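Long-range contacts in ERPC (Borrelia burgdorferi, PDB 4BXM), which is an outer surface lipoprotein of the Lyme disease spirochaete that probably binds complement regulator factor H and so may help evade complement: residues E21-I26 with L38-V43; T68-S73 with L96-K101; G90-S95 with I115-E120; I128-D133 with Y145-E150. All coordinates share one frame; numbering follows the deposited sequence.

Contact 1: residues E21-I26 with L38-V43; sequences EFTVKI and LGDLVV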
loop_
_atom_site.group_PDB
_atom_site.type_symbol
_atom_site.label_atom_id
_atom_site.label_comp_id
_atom_site.label_asym_id
_atom_site.label_seq_id
_atom_site.Cartn_x
_atom_site.Cartn_y
_atom_site.Cartn_z
ATOM N N GLU A 21 -1.004 -15.120 -0.267
ATOM C CA GLU A 21 -1.812 -13.917 -0.424
ATOM C C GLU A 21 -2.528 -13.566 0.881
ATOM O O GLU A 21 -3.041 -14.467 1.515
ATOM C CB GLU A 21 -2.857 -14.121 -1.510
ATOM C CG GLU A 21 -3.572 -12.849 -1.900
ATOM C CD GLU A 21 -4.611 -12.986 -2.992
ATOM O OE1 GLU A 21 -5.676 -13.504 -2.749
ATOM O OE2 GLU A 21 -4.416 -12.468 -4.085
ATOM N N PHE A 22 -2.568 -12.294 1.283
ATOM C CA PHE A 22 -3.237 -11.904 2.549
ATOM C C PHE A 22 -3.797 -10.494 2.354
ATOM O O PHE A 22 -3.448 -9.777 1.382
ATOM C CB PHE A 22 -2.287 -12.055 3.735
ATOM C CG PHE A 22 -1.131 -11.075 3.724
ATOM C CD1 PHE A 22 -1.330 -9.737 4.143
ATOM C CD2 PHE A 22 0.095 -11.434 3.245
ATOM C CE1 PHE A 22 -0.264 -8.819 4.083
ATOM C CE2 PHE A 22 1.161 -10.528 3.222
ATOM C CZ PHE A 22 0.972 -9.210 3.627
ATOM N N THR A 23 -4.657 -10.101 3.261
ATOM C CA THR A 23 -5.444 -8.912 3.116
ATOM C C THR A 23 -5.280 -8.163 4.410
ATOM O O THR A 23 -5.325 -8.768 5.513
ATOM C CB THR A 23 -6.908 -9.266 2.781
ATOM O OG1 THR A 23 -6.948 -9.828 1.470
ATOM C CG2 THR A 23 -7.785 -8.058 2.757
ATOM N N VAL A 24 -4.999 -6.863 4.290
ATOM C CA VAL A 24 -4.923 -6.000 5.468
ATOM C C VAL A 24 -5.688 -4.757 5.182
ATOM O O VAL A 24 -5.801 -4.341 4.034
ATOM C CB VAL A 24 -3.457 -5.656 5.940
ATOM C CG1 VAL A 24 -2.745 -6.880 6.474
ATOM C CG2 VAL A 24 -2.616 -4.914 4.861
ATOM N N LYS A 25 -6.230 -4.147 6.253
ATOM C CA LYS A 25 -6.940 -2.900 6.182
ATOM C C LYS A 25 -5.910 -1.795 5.999
ATOM O O LYS A 25 -4.801 -1.830 6.572
ATOM C CB LYS A 25 -7.742 -2.637 7.440
ATOM C CG LYS A 25 -8.855 -3.666 7.620
ATOM C CD LYS A 25 -10.125 -2.978 8.056
ATOM C CE LYS A 25 -11.260 -3.968 8.283
ATOM N NZ LYS A 25 -11.209 -4.406 9.699
ATOM N N ILE A 26 -6.276 -0.831 5.177
ATOM C CA ILE A 26 -5.363 0.248 4.932
ATOM C C ILE A 26 -6.054 1.553 5.171
ATOM O O ILE A 26 -7.148 1.759 4.718
ATOM C CB ILE A 26 -4.782 0.238 3.545
ATOM C CG1 ILE A 26 -3.736 1.368 3.389
ATOM C CG2 ILE A 26 -5.842 0.344 2.481
ATOM C CD1 ILE A 26 -2.924 1.151 2.134
ATOM N N LEU A 38 -9.476 3.496 4.650
ATOM C CA LEU A 38 -9.760 3.549 3.201
ATOM C C LEU A 38 -10.389 2.271 2.626
ATOM O O LEU A 38 -11.402 2.314 1.899
ATOM C CB LEU A 38 -8.508 3.937 2.419
ATOM C CG LEU A 38 -8.675 3.996 0.892
ATOM C CD1 LEU A 38 -9.693 5.048 0.468
ATOM C CD2 LEU A 38 -7.337 4.182 0.175
ATOM N N GLY A 39 -9.786 1.122 2.923
ATOM C CA GLY A 39 -10.281 -0.134 2.393
ATOM C C GLY A 39 -9.337 -1.249 2.758
ATOM O O GLY A 39 -8.651 -1.233 3.839
ATOM N N ASP A 40 -9.287 -2.217 1.850
ATOM C CA ASP A 40 -8.385 -3.329 1.969
ATOM C C ASP A 40 -7.175 -3.245 1.040
ATOM O O ASP A 40 -7.334 -2.921 -0.113
ATOM C CB ASP A 40 -9.141 -4.603 1.590
ATOM C CG ASP A 40 -10.125 -5.048 2.692
ATOM O OD1 ASP A 40 -10.006 -4.581 3.851
ATOM O OD2 ASP A 40 -10.936 -5.929 2.401
ATOM N N LEU A 41 -6.010 -3.660 1.544
ATOM C CA LEU A 41 -4.859 -3.924 0.718
ATOM C C LEU A 41 -4.620 -5.431 0.668
ATOM O O LEU A 41 -4.349 -6.069 1.675
ATOM C CB LEU A 41 -3.594 -3.168 1.194
ATOM C CG LEU A 41 -2.367 -3.264 0.267
ATOM C CD1 LEU A 41 -2.554 -2.431 -0.960
ATOM C CD2 LEU A 41 -1.101 -2.788 0.965
ATOM N N VAL A 42 -4.708 -5.969 -0.553
ATOM C CA VAL A 42 -4.419 -7.374 -0.867
ATOM C C VAL A 42 -2.939 -7.488 -1.319
ATOM O O VAL A 42 -2.574 -6.828 -2.255
ATOM C CB VAL A 42 -5.354 -7.855 -1.983
ATOM C CG1 VAL A 42 -5.136 -9.338 -2.315
ATOM C CG2 VAL A 42 -6.787 -7.653 -1.580
ATOM N N VAL A 43 -2.124 -8.304 -0.625
ATOM C CA VAL A 43 -0.756 -8.529 -0.901
ATOM C C VAL A 43 -0.472 -9.945 -1.421
ATOM O O VAL A 43 -0.782 -10.902 -0.698
ATOM C CB VAL A 43 0.033 -8.298 0.380
ATOM C CG1 VAL A 43 1.518 -8.401 0.046
ATOM C CG2 VAL A 43 -0.304 -6.913 0.938
#
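Phe-22 lays its ring over Val-43. The nearest approach is Phe-22 CZ to Val-43 CB, 3.5 Å, and the two methyls of Val-43 reach CE1, CE2 and CZ. Val-43 CB stands 22° off the ring normal, so this is a CH-pi contact over the face. The ring gets there because Phe-22 CG sits between the backbone N and the carbonyl carbon (chi1 68°).

The segments are the two arms of an antiparallel beta hairpin. Backbone bonds join Phe-22 with Val-43 and Val-24 with Leu-41 in both directions; Leu-41 N to Val-24 O is short, 2.6 Å. At the far end lies a classic beta bulge. Leu-38 and Gly-39 both face Ile-26, and Ile-26 O accepts from Leu-38 N at 2.9 Å and from Gly-39 N at 3.3 Å.

Thr-23 and Asp-40 share the other face with Val-42; Thr-23 CG2 lies 3.8 Å from Asp-40 CG. Glu-21 begins the strand. Its CB is 3.9 Å from Val-43 O, and its CG comes closer, 3.6 Å from Val-43 O. CD then passes along Val-42, and OE2 lies 3.7 Å from Val-42 CG1 while forming a salt bridge with Arg-44.

Val-24, Ile-26 and Leu-41 turn inward to Ile-147 of strand 142-148. The chemistry therefore divides by face: Phe-22, Val-24, Ile-26, Leu-41 and Val-43 make an apolar, buried face, whereas Thr-23, Lys-25 and Asp-40 make the other face mostly polar, with Val-42 the apolar member.

Contact 2: residues T68-S73 with L96-K101; sequences TATFFS and LYYGYK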
loop_
_atom_site.group_PDB
_atom_site.type_symbol
_atom_site.label_atom_id
_atom_site.label_comp_id
_atom_site.label_asym_id
_atom_site.label_seq_id
_atom_site.Cartn_x
_atom_site.Cartn_y
_atom_site.Cartn_z
ATOM N N THR A 68 -11.517 -1.621 -7.322
ATOM C CA THR A 68 -10.513 -2.686 -7.246
ATOM C C THR A 68 -9.433 -2.532 -8.338
ATOM O O THR A 68 -9.760 -2.584 -9.504
ATOM C CB THR A 68 -11.152 -4.081 -7.428
ATOM O OG1 THR A 68 -12.004 -4.359 -6.346
ATOM C CG2 THR A 68 -10.069 -5.206 -7.428
ATOM N N ALA A 69 -8.165 -2.421 -7.953
ATOM C CA ALA A 69 -7.069 -2.218 -8.899
ATOM C C ALA A 69 -5.737 -2.456 -8.223
ATOM O O ALA A 69 -5.631 -2.353 -7.001
ATOM C CB ALA A 69 -7.108 -0.829 -9.538
ATOM N N THR A 70 -4.744 -2.851 -9.020
ATOM C CA THR A 70 -3.356 -2.791 -8.622
ATOM C C THR A 70 -3.067 -1.451 -7.953
ATOM O O THR A 70 -3.473 -0.415 -8.452
ATOM C CB THR A 70 -2.421 -2.941 -9.829
ATOM O OG1 THR A 70 -2.842 -4.093 -10.516
ATOM C CG2 THR A 70 -0.978 -3.274 -9.361
ATOM N N PHE A 71 -2.409 -1.534 -6.814
ATOM C CA PHE A 71 -1.955 -0.409 -6.043
ATOM C C PHE A 71 -0.482 -0.145 -6.358
ATOM O O PHE A 71 -0.132 0.928 -6.743
ATOM C CB PHE A 71 -2.132 -0.730 -4.561
ATOM C CG PHE A 71 -1.895 0.420 -3.624
ATOM C CD1 PHE A 71 -2.768 1.506 -3.586
ATOM C CD2 PHE A 71 -0.928 0.336 -2.662
ATOM C CE1 PHE A 71 -2.589 2.568 -2.682
ATOM C CE2 PHE A 71 -0.741 1.361 -1.709
ATOM C CZ PHE A 71 -1.548 2.507 -1.766
ATOM N N PHE A 72 0.353 -1.156 -6.169
ATOM C CA PHE A 72 1.733 -1.150 -6.664
ATOM C C PHE A 72 2.261 -2.537 -6.806
ATOM O O PHE A 72 1.699 -3.496 -6.211
ATOM C CB PHE A 72 2.690 -0.327 -5.765
ATOM C CG PHE A 72 2.872 -0.822 -4.323
ATOM C CD1 PHE A 72 3.621 -1.956 -4.033
ATOM C CD2 PHE A 72 2.397 -0.094 -3.271
ATOM C CE1 PHE A 72 3.749 -2.388 -2.743
ATOM C CE2 PHE A 72 2.590 -0.451 -1.967
ATOM C CZ PHE A 72 3.299 -1.587 -1.688
ATOM N N SER A 73 3.402 -2.640 -7.478
ATOM C CA SER A 73 4.057 -3.908 -7.562
ATOM C C SER A 73 5.551 -3.732 -7.487
ATOM O O SER A 73 6.084 -2.628 -7.686
ATOM C CB SER A 73 3.567 -4.640 -8.864
ATOM O OG SER A 73 4.091 -3.907 -9.915
ATOM N N LEU A 96 6.122 -0.560 -10.372
ATOM C CA LEU A 96 4.990 0.212 -10.807
ATOM C C LEU A 96 4.104 0.623 -9.670
ATOM O O LEU A 96 3.828 -0.186 -8.815
ATOM C CB LEU A 96 4.237 -0.686 -11.793
ATOM C CG LEU A 96 3.231 -0.019 -12.638
ATOM C CD1 LEU A 96 3.928 0.923 -13.632
ATOM C CD2 LEU A 96 2.466 -1.147 -13.331
ATOM N N TYR A 97 3.711 1.910 -9.614
ATOM C CA TYR A 97 2.874 2.428 -8.563
ATOM C C TYR A 97 1.729 3.219 -9.182
ATOM O O TYR A 97 1.983 4.153 -9.979
ATOM C CB TYR A 97 3.717 3.311 -7.631
ATOM C CG TYR A 97 2.916 3.911 -6.522
ATOM C CD1 TYR A 97 2.123 5.034 -6.728
ATOM C CD2 TYR A 97 2.917 3.347 -5.232
ATOM C CE1 TYR A 97 1.316 5.558 -5.725
ATOM C CE2 TYR A 97 2.092 3.838 -4.238
ATOM C CZ TYR A 97 1.307 4.970 -4.469
ATOM O OH TYR A 97 0.557 5.518 -3.425
ATOM N N TYR A 98 0.493 2.870 -8.810
ATOM C CA TYR A 98 -0.681 3.655 -9.185
ATOM C C TYR A 98 -1.298 4.412 -8.046
ATOM O O TYR A 98 -1.825 5.513 -8.212
ATOM C CB TYR A 98 -1.752 2.750 -9.703
ATOM C CG TYR A 98 -1.365 2.109 -10.956
ATOM C CD1 TYR A 98 -1.500 2.776 -12.159
ATOM C CD2 TYR A 98 -0.837 0.795 -10.957
ATOM C CE1 TYR A 98 -1.118 2.185 -13.343
ATOM C CE2 TYR A 98 -0.441 0.211 -12.119
ATOM C CZ TYR A 98 -0.614 0.909 -13.313
ATOM O OH TYR A 98 -0.270 0.333 -14.470
ATOM N N GLY A 99 -1.362 3.794 -6.865
ATOM C CA GLY A 99 -1.981 4.463 -5.769
ATOM C C GLY A 99 -3.478 4.486 -5.944
ATOM O O GLY A 99 -4.028 3.727 -6.768
ATOM N N TYR A 100 -4.137 5.345 -5.169
ATOM C CA TYR A 100 -5.629 5.497 -5.271
ATOM C C TYR A 100 -6.035 6.707 -6.145
ATOM O O TYR A 100 -5.164 7.456 -6.648
ATOM C CB TYR A 100 -6.251 5.521 -3.831
ATOM C CG TYR A 100 -7.776 5.516 -3.744
ATOM C CD1 TYR A 100 -8.527 4.555 -4.356
ATOM C CD2 TYR A 100 -8.452 6.536 -3.062
ATOM C CE1 TYR A 100 -9.938 4.588 -4.335
ATOM C CE2 TYR A 100 -9.853 6.585 -3.015
ATOM C CZ TYR A 100 -10.600 5.615 -3.663
ATOM O OH TYR A 100 -11.985 5.647 -3.632
ATOM N N LYS A 101 -7.347 6.895 -6.357
ATOM C CA LYS A 101 -7.877 7.733 -7.468
ATOM C C LYS A 101 -7.500 9.207 -7.371
ATOM O O LYS A 101 -7.470 9.875 -8.381
ATOM C CB LYS A 101 -9.418 7.585 -7.604
ATOM C CG LYS A 101 -10.192 7.976 -6.331
ATOM C CD LYS A 101 -11.692 8.252 -6.559
ATOM C CE LYS A 101 -12.450 8.712 -5.295
ATOM N NZ LYS A 101 -11.801 9.752 -4.442
HETATM O O HOH W 1 -5.078 1.249 -6.945
#
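Phe-71 makes the tight part of this contact. Its carbonyl O takes two backbone donors, Tyr-98 N at 2.9 Å and Gly-99 N at 3.1 Å. The Gly-99 bond is nearly straight and uses a lone pair in the carbonyl plane, while the Tyr-98 donor is tilted out of that plane. Phe-71 CG lies anti to the backbone N (chi1 -171°), which brings the ring alongside Gly-99, with CE1 3.7 Å from Gly-99 CA. The edge of Tyr-97 points toward the Phe-71 face, with centroids 5.6 Å apart and planes at 56°. Tyr-97 CD2 also meets Phe-72 CB at 3.7 Å. The Tyr-97 hydroxyl bonds to Glu-103. Ser-73 N bonds firmly to Leu-96 O.

Phe-71 and Phe-72 form a classic beta bulge opposite Thr-52 of strand 50-56, within the large antiparallel sheet. The short strand 96-97 is laid against the other edge of strand 67-74. Past Tyr-97 the chain leaves the sheet, and Gly-99 has a positive phi (74°), a backbone shape that favours glycine.

The rest is looser and partly exposed. Tyr-98 CB and CD2 both lie 3.8 Å from Thr-70 O. A water bridges where the backbones diverge, donating to Thr-70 O and to Gly-99 O. At the other end the return bond from Leu-96 N to Ser-73 O is weak at 3.4 Å. Ser-73 OG brushes Leu-96 CB and bonds to Ser-95 OG.

Contact 3: residues G90-S95 with I115-E120; sequences GSFKTS and IITKIE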
loop_
_atom_site.group_PDB
_atom_site.type_symbol
_atom_site.label_atom_id
_atom_site.label_comp_id
_atom_site.label_asym_id
_atom_site.label_seq_id
_atom_site.Cartn_x
_atom_site.Cartn_y
_atom_site.Cartn_z
ATOM N N GLY A 90 11.858 1.062 6.686
ATOM C CA GLY A 90 12.970 0.937 5.714
ATOM C C GLY A 90 12.542 1.478 4.369
ATOM O O GLY A 90 11.706 2.352 4.312
ATOM N N SER A 91 13.009 0.870 3.267
ATOM C CA SER A 91 12.631 1.389 1.958
ATOM C C SER A 91 12.652 0.229 0.934
ATOM O O SER A 91 13.326 -0.781 1.115
ATOM C CB SER A 91 13.542 2.578 1.531
ATOM O OG SER A 91 14.844 2.057 1.311
ATOM N N PHE A 92 11.833 0.362 -0.096
ATOM C CA PHE A 92 11.881 -0.563 -1.241
ATOM C C PHE A 92 11.475 0.208 -2.483
ATOM O O PHE A 92 10.756 1.238 -2.435
ATOM C CB PHE A 92 11.004 -1.836 -1.030
ATOM C CG PHE A 92 9.573 -1.511 -0.800
ATOM C CD1 PHE A 92 9.139 -1.098 0.451
ATOM C CD2 PHE A 92 8.672 -1.491 -1.861
ATOM C CE1 PHE A 92 7.821 -0.771 0.653
ATOM C CE2 PHE A 92 7.365 -1.102 -1.671
ATOM C CZ PHE A 92 6.939 -0.761 -0.404
ATOM N N LYS A 93 11.919 -0.314 -3.612
ATOM C CA LYS A 93 11.525 0.195 -4.924
ATOM C C LYS A 93 10.376 -0.604 -5.553
ATOM O O LYS A 93 10.500 -1.795 -5.782
ATOM C CB LYS A 93 12.751 0.218 -5.851
ATOM C CG LYS A 93 12.667 1.311 -6.921
ATOM C CD LYS A 93 13.751 1.115 -7.984
ATOM C CE LYS A 93 13.321 0.026 -8.980
ATOM N NZ LYS A 93 14.473 -0.560 -9.739
ATOM N N THR A 94 9.308 0.083 -5.924
ATOM C CA THR A 94 8.290 -0.500 -6.765
ATOM C C THR A 94 8.687 -0.479 -8.243
ATOM O O THR A 94 9.457 0.394 -8.661
ATOM C CB THR A 94 6.992 0.261 -6.525
ATOM O OG1 THR A 94 7.118 1.675 -6.823
ATOM C CG2 THR A 94 6.666 0.134 -5.035
ATOM N N SER A 95 8.153 -1.401 -9.042
ATOM C CA SER A 95 8.328 -1.399 -10.501
ATOM C C SER A 95 7.242 -0.510 -11.038
ATOM O O SER A 95 7.443 0.381 -11.894
ATOM C CB SER A 95 8.195 -2.831 -11.038
ATOM O OG SER A 95 7.104 -3.460 -10.357
ATOM N N ILE A 115 9.485 3.613 -2.112
ATOM C CA ILE A 115 8.582 3.760 -0.945
ATOM C C ILE A 115 9.391 3.728 0.347
ATOM O O ILE A 115 10.128 2.781 0.594
ATOM C CB ILE A 115 7.537 2.635 -0.926
ATOM C CG1 ILE A 115 6.680 2.649 -2.174
ATOM C CG2 ILE A 115 6.593 2.730 0.263
ATOM C CD1 ILE A 115 5.983 3.931 -2.441
ATOM N N ILE A 116 9.235 4.766 1.170
ATOM C CA ILE A 116 9.898 4.863 2.450
ATOM C C ILE A 116 8.891 4.616 3.565
ATOM O O ILE A 116 7.871 5.237 3.597
ATOM C CB ILE A 116 10.642 6.201 2.602
ATOM C CG1 ILE A 116 11.865 6.163 1.635
ATOM C CG2 ILE A 116 11.176 6.333 4.014
ATOM C CD1 ILE A 116 12.631 7.470 1.598
ATOM N N THR A 117 9.175 3.639 4.428
ATOM C CA THR A 117 8.243 3.269 5.505
ATOM C C THR A 117 8.848 3.639 6.850
ATOM O O THR A 117 10.058 3.737 6.988
ATOM C CB THR A 117 7.905 1.755 5.545
ATOM O OG1 THR A 117 9.052 1.025 5.846
ATOM C CG2 THR A 117 7.312 1.223 4.186
ATOM N N LYS A 118 7.961 3.893 7.807
ATOM C CA LYS A 118 8.289 4.356 9.140
ATOM C C LYS A 118 7.272 3.631 10.060
ATOM O O LYS A 118 6.112 3.488 9.706
ATOM C CB LYS A 118 8.028 5.899 9.320
ATOM C CG LYS A 118 8.711 6.871 8.344
ATOM C CD LYS A 118 8.419 8.318 8.677
ATOM C CE LYS A 118 8.618 9.233 7.473
ATOM N NZ LYS A 118 8.759 10.670 7.857
ATOM N N ILE A 119 7.699 3.292 11.280
ATOM C CA ILE A 119 6.773 2.794 12.323
ATOM C C ILE A 119 6.325 4.023 13.132
ATOM O O ILE A 119 7.154 4.758 13.670
ATOM C CB ILE A 119 7.445 1.688 13.180
ATOM C CG1 ILE A 119 7.734 0.467 12.298
ATOM C CG2 ILE A 119 6.517 1.251 14.317
ATOM C CD1 ILE A 119 8.680 -0.540 12.897
ATOM N N GLU A 120 5.040 4.313 13.100
ATOM C CA GLU A 120 4.470 5.414 13.876
ATOM C C GLU A 120 3.251 4.960 14.685
ATOM O O GLU A 120 2.538 4.044 14.298
ATOM C CB GLU A 120 4.086 6.566 12.957
ATOM C CG GLU A 120 5.286 7.143 12.237
ATOM C CD GLU A 120 4.998 8.440 11.554
ATOM O OE1 GLU A 120 5.086 9.496 12.234
ATOM O OE2 GLU A 120 4.685 8.387 10.330
#
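Phe-92 and Ile-115 form the apolar centre where strand 90-93, an outermost strand of the antiparallel sheet, pairs with strand 114-122. Gly-90 with Thr-117 and Phe-92 with Ile-115 are hydrogen-bonded pairs. Ser-91 with Ile-116 is the non-hydrogen-bonded pair between them.

Phe-92 takes a chi1 of 59°, which swings its ring across toward the neighbouring strand. There Ile-115 CB lies over one ring face, 3.5 Å from Phe-92 CZ. The line from the ring centroid to CB is 25° off the ring normal, a CH-pi contact. Ile-115 spreads its two branches along the ring. CG1 stands opposite the carbonyl carbon (chi1 -60°) and touches Phe-92 CE2 at 3.8 Å. CG2, anti to the backbone N, meets Phe-92 CZ at 3.6 Å. The same CG1 is 3.8 Å from Thr-94 CG2, whose side chain comes in at about a right angle to Ile-115. Thr-94 OG1 is turned to Lys-113 O.

Thr-117 CG2 approaches the Phe-92 ring at its edge, near the ring plane, with CE1 4.1 Å away. Phe-82 of helix 79-88 adds an edge-to-face ring contact with Phe-92. This face of the sheet is thus covered by that helix. On the opposite face, Ser-91 CB meets Ile-116 CG1 more loosely, at 4.0 Å.

Thr-117 OG1 donates to Ala-85 O of the same helix. Near it, Gly-90 N bonds to Thr-117 O at 3.2 Å from well above the carbonyl plane, and weakly to Thr-117 OG1 at 2.9 Å.

Contact 4: residues I128-D133 with Y145-E150; sequences ITFLGD and YAILLE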
loop_
_atom_site.group_PDB
_atom_site.type_symbol
_atom_site.label_atom_id
_atom_site.label_comp_id
_atom_site.label_asym_id
_atom_site.label_seq_id
_atom_site.Cartn_x
_atom_site.Cartn_y
_atom_site.Cartn_z
ATOM N N ILE A 128 2.503 1.014 10.164
ATOM C CA ILE A 128 3.542 1.253 9.167
ATOM C C ILE A 128 2.969 2.343 8.400
ATOM O O ILE A 128 1.774 2.268 8.063
ATOM C CB ILE A 128 3.777 0.042 8.253
ATOM C CG1 ILE A 128 4.642 -1.011 8.962
ATOM C CG2 ILE A 128 4.497 0.414 6.953
ATOM C CD1 ILE A 128 6.122 -0.681 9.055
ATOM N N THR A 129 3.738 3.431 8.195
ATOM C CA THR A 129 3.161 4.546 7.395
ATOM C C THR A 129 4.013 4.779 6.222
ATOM O O THR A 129 5.212 4.558 6.311
ATOM C CB THR A 129 3.148 5.912 8.100
ATOM O OG1 THR A 129 4.510 6.175 8.483
ATOM C CG2 THR A 129 2.201 5.832 9.319
ATOM N N PHE A 130 3.424 5.295 5.159
ATOM C CA PHE A 130 4.294 5.679 4.044
ATOM C C PHE A 130 3.626 6.718 3.211
ATOM O O PHE A 130 2.378 6.800 3.121
ATOM C CB PHE A 130 4.733 4.453 3.154
ATOM C CG PHE A 130 3.581 3.646 2.581
ATOM C CD1 PHE A 130 2.930 2.689 3.362
ATOM C CD2 PHE A 130 3.112 3.858 1.315
ATOM C CE1 PHE A 130 1.881 1.931 2.864
ATOM C CE2 PHE A 130 2.031 3.100 0.796
ATOM C CZ PHE A 130 1.411 2.144 1.576
ATOM N N LEU A 131 4.452 7.494 2.512
ATOM C CA LEU A 131 3.896 8.383 1.524
ATOM C C LEU A 131 3.684 7.738 0.110
ATOM O O LEU A 131 4.490 6.922 -0.371
ATOM C CB LEU A 131 4.842 9.591 1.365
ATOM C CG LEU A 131 5.171 10.549 2.512
ATOM C CD1 LEU A 131 6.258 11.557 2.035
ATOM C CD2 LEU A 131 3.988 11.353 3.049
ATOM N N GLY A 132 2.576 8.112 -0.523
ATOM C CA GLY A 132 2.329 7.826 -1.892
ATOM C C GLY A 132 2.752 8.967 -2.792
ATOM O O GLY A 132 3.795 9.563 -2.607
ATOM N N ASP A 133 1.996 9.182 -3.844
ATOM C CA ASP A 133 2.331 10.183 -4.842
ATOM C C ASP A 133 1.619 11.506 -4.485
ATOM O O ASP A 133 0.723 11.522 -3.586
ATOM C CB ASP A 133 1.843 9.635 -6.169
ATOM C CG ASP A 133 2.281 10.416 -7.345
ATOM O OD1 ASP A 133 3.235 11.165 -7.230
ATOM O OD2 ASP A 133 1.611 10.319 -8.370
ATOM N N TYR A 145 -0.186 6.861 3.834
ATOM C CA TYR A 145 -0.939 5.651 4.052
ATOM C C TYR A 145 -0.480 5.067 5.363
ATOM O O TYR A 145 0.661 5.229 5.729
ATOM C CB TYR A 145 -0.785 4.593 2.912
ATOM C CG TYR A 145 -1.460 4.986 1.637
ATOM C CD1 TYR A 145 -2.801 4.719 1.437
ATOM C CD2 TYR A 145 -0.773 5.609 0.626
ATOM C CE1 TYR A 145 -3.452 5.119 0.282
ATOM C CE2 TYR A 145 -1.393 5.942 -0.546
ATOM C CZ TYR A 145 -2.737 5.695 -0.726
ATOM O OH TYR A 145 -3.440 6.087 -1.855
ATOM N N ALA A 146 -1.373 4.325 6.024
ATOM C CA ALA A 146 -1.000 3.535 7.213
ATOM C C ALA A 146 -1.704 2.200 7.307
ATOM O O ALA A 146 -2.871 2.014 6.881
ATOM C CB ALA A 146 -1.218 4.343 8.491
ATOM N N ILE A 147 -0.958 1.261 7.851
ATOM C CA ILE A 147 -1.408 -0.126 7.972
ATOM C C ILE A 147 -0.953 -0.642 9.317
ATOM O O ILE A 147 0.209 -0.514 9.676
ATOM C CB ILE A 147 -0.755 -1.079 6.919
ATOM C CG1 ILE A 147 -1.238 -0.734 5.528
ATOM C CG2 ILE A 147 -1.114 -2.505 7.266
ATOM C CD1 ILE A 147 -0.375 -1.180 4.361
ATOM N N LEU A 148 -1.810 -1.360 10.012
ATOM C CA LEU A 148 -1.406 -1.883 11.308
ATOM C C LEU A 148 -0.161 -2.765 11.283
ATOM O O LEU A 148 -0.021 -3.720 10.551
ATOM C CB LEU A 148 -2.597 -2.626 11.966
ATOM C CG LEU A 148 -2.532 -2.895 13.463
ATOM C CD1 LEU A 148 -2.470 -1.585 14.264
ATOM C CD2 LEU A 148 -3.777 -3.696 13.845
ATOM N N LEU A 149 0.776 -2.448 12.126
ATOM C CA LEU A 149 2.055 -3.108 12.100
ATOM C C LEU A 149 1.960 -4.592 12.410
ATOM O O LEU A 149 2.690 -5.413 11.810
ATOM C CB LEU A 149 3.009 -2.416 13.078
ATOM C CG LEU A 149 4.316 -3.188 13.291
ATOM C CD1 LEU A 149 5.125 -3.330 12.019
ATOM C CD2 LEU A 149 5.099 -2.457 14.348
ATOM N N GLU A 150 1.042 -4.949 13.324
ATOM C CA GLU A 150 0.896 -6.357 13.719
ATOM C C GLU A 150 0.304 -7.185 12.651
ATOM O O GLU A 150 0.724 -8.288 12.486
ATOM C CB GLU A 150 0.061 -6.491 14.998
ATOM C CG GLU A 150 1.007 -6.450 16.207
ATOM C CD GLU A 150 2.042 -7.584 16.148
ATOM O OE1 GLU A 150 1.601 -8.742 15.928
ATOM O OE2 GLU A 150 3.272 -7.324 16.286
#
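Tyr-145 meets the Phe-130 ring chiefly with its CB, and its own ring follows at CD2. That CB lies over the Phe-130 face, 3.6 Å from Phe-130 CZ and 20° off the ring normal. The two rings are near parallel, with planes at 27°, but slid apart. Their centroids are 5.5 Å from each other and they barely overlap. Tyr-145 CG stands opposite the carbonyl carbon (chi1 -71°), which sets the ring beside Phe-130, its CD2 next to Phe-130 CE2. Its hydroxyl bonds to Glu-103, and its ring meets Phe-71 edge-to-face.

Ile-147 comes to Phe-130 from another direction. Its CD1 lies near the ring plane, at the edge, 4.1 Å from Phe-130 CE1. Ile-128 meets Leu-149 at a slant, with Ile-128 CG1 3.9 Å from Leu-149 CD1. On the other face of the sheet Thr-129 CG2 packs on Ala-146 CB at 3.8 Å, while Thr-129 OG1 turns away to Glu-120.

Backbone bonds run both ways between Phe-130 and Tyr-145 and between Ile-128 and Ile-147; Tyr-145 N to Phe-130 O is 2.7 Å. Leu-148 is the N-cap residue of helix 149-156. This is an antiparallel beta hairpin whose second arm passes directly into the C-terminal helix.

All four contacts belong to one antiparallel sheet. Contact 4 is the buried one; the others are partly buried. Contacts 1 and 4 are hairpins on neighbouring strands, joined where Ile-26 and Val-24 pack on Tyr-145 and Ile-147. Contact 3 lies at an outermost strand and connects to contact 4 through the pairing of 114-122 with 125-134. Its centre is about 17 Å from that of contact 1. Contacts 1, 3 and 4 each have a phenylalanine ring laid over the cross-strand partner. Contact 2 differs: its pairing is short, and loop bonds and a water take over. Contacts 2 and 3 meet at Ser-73 and Ser-95.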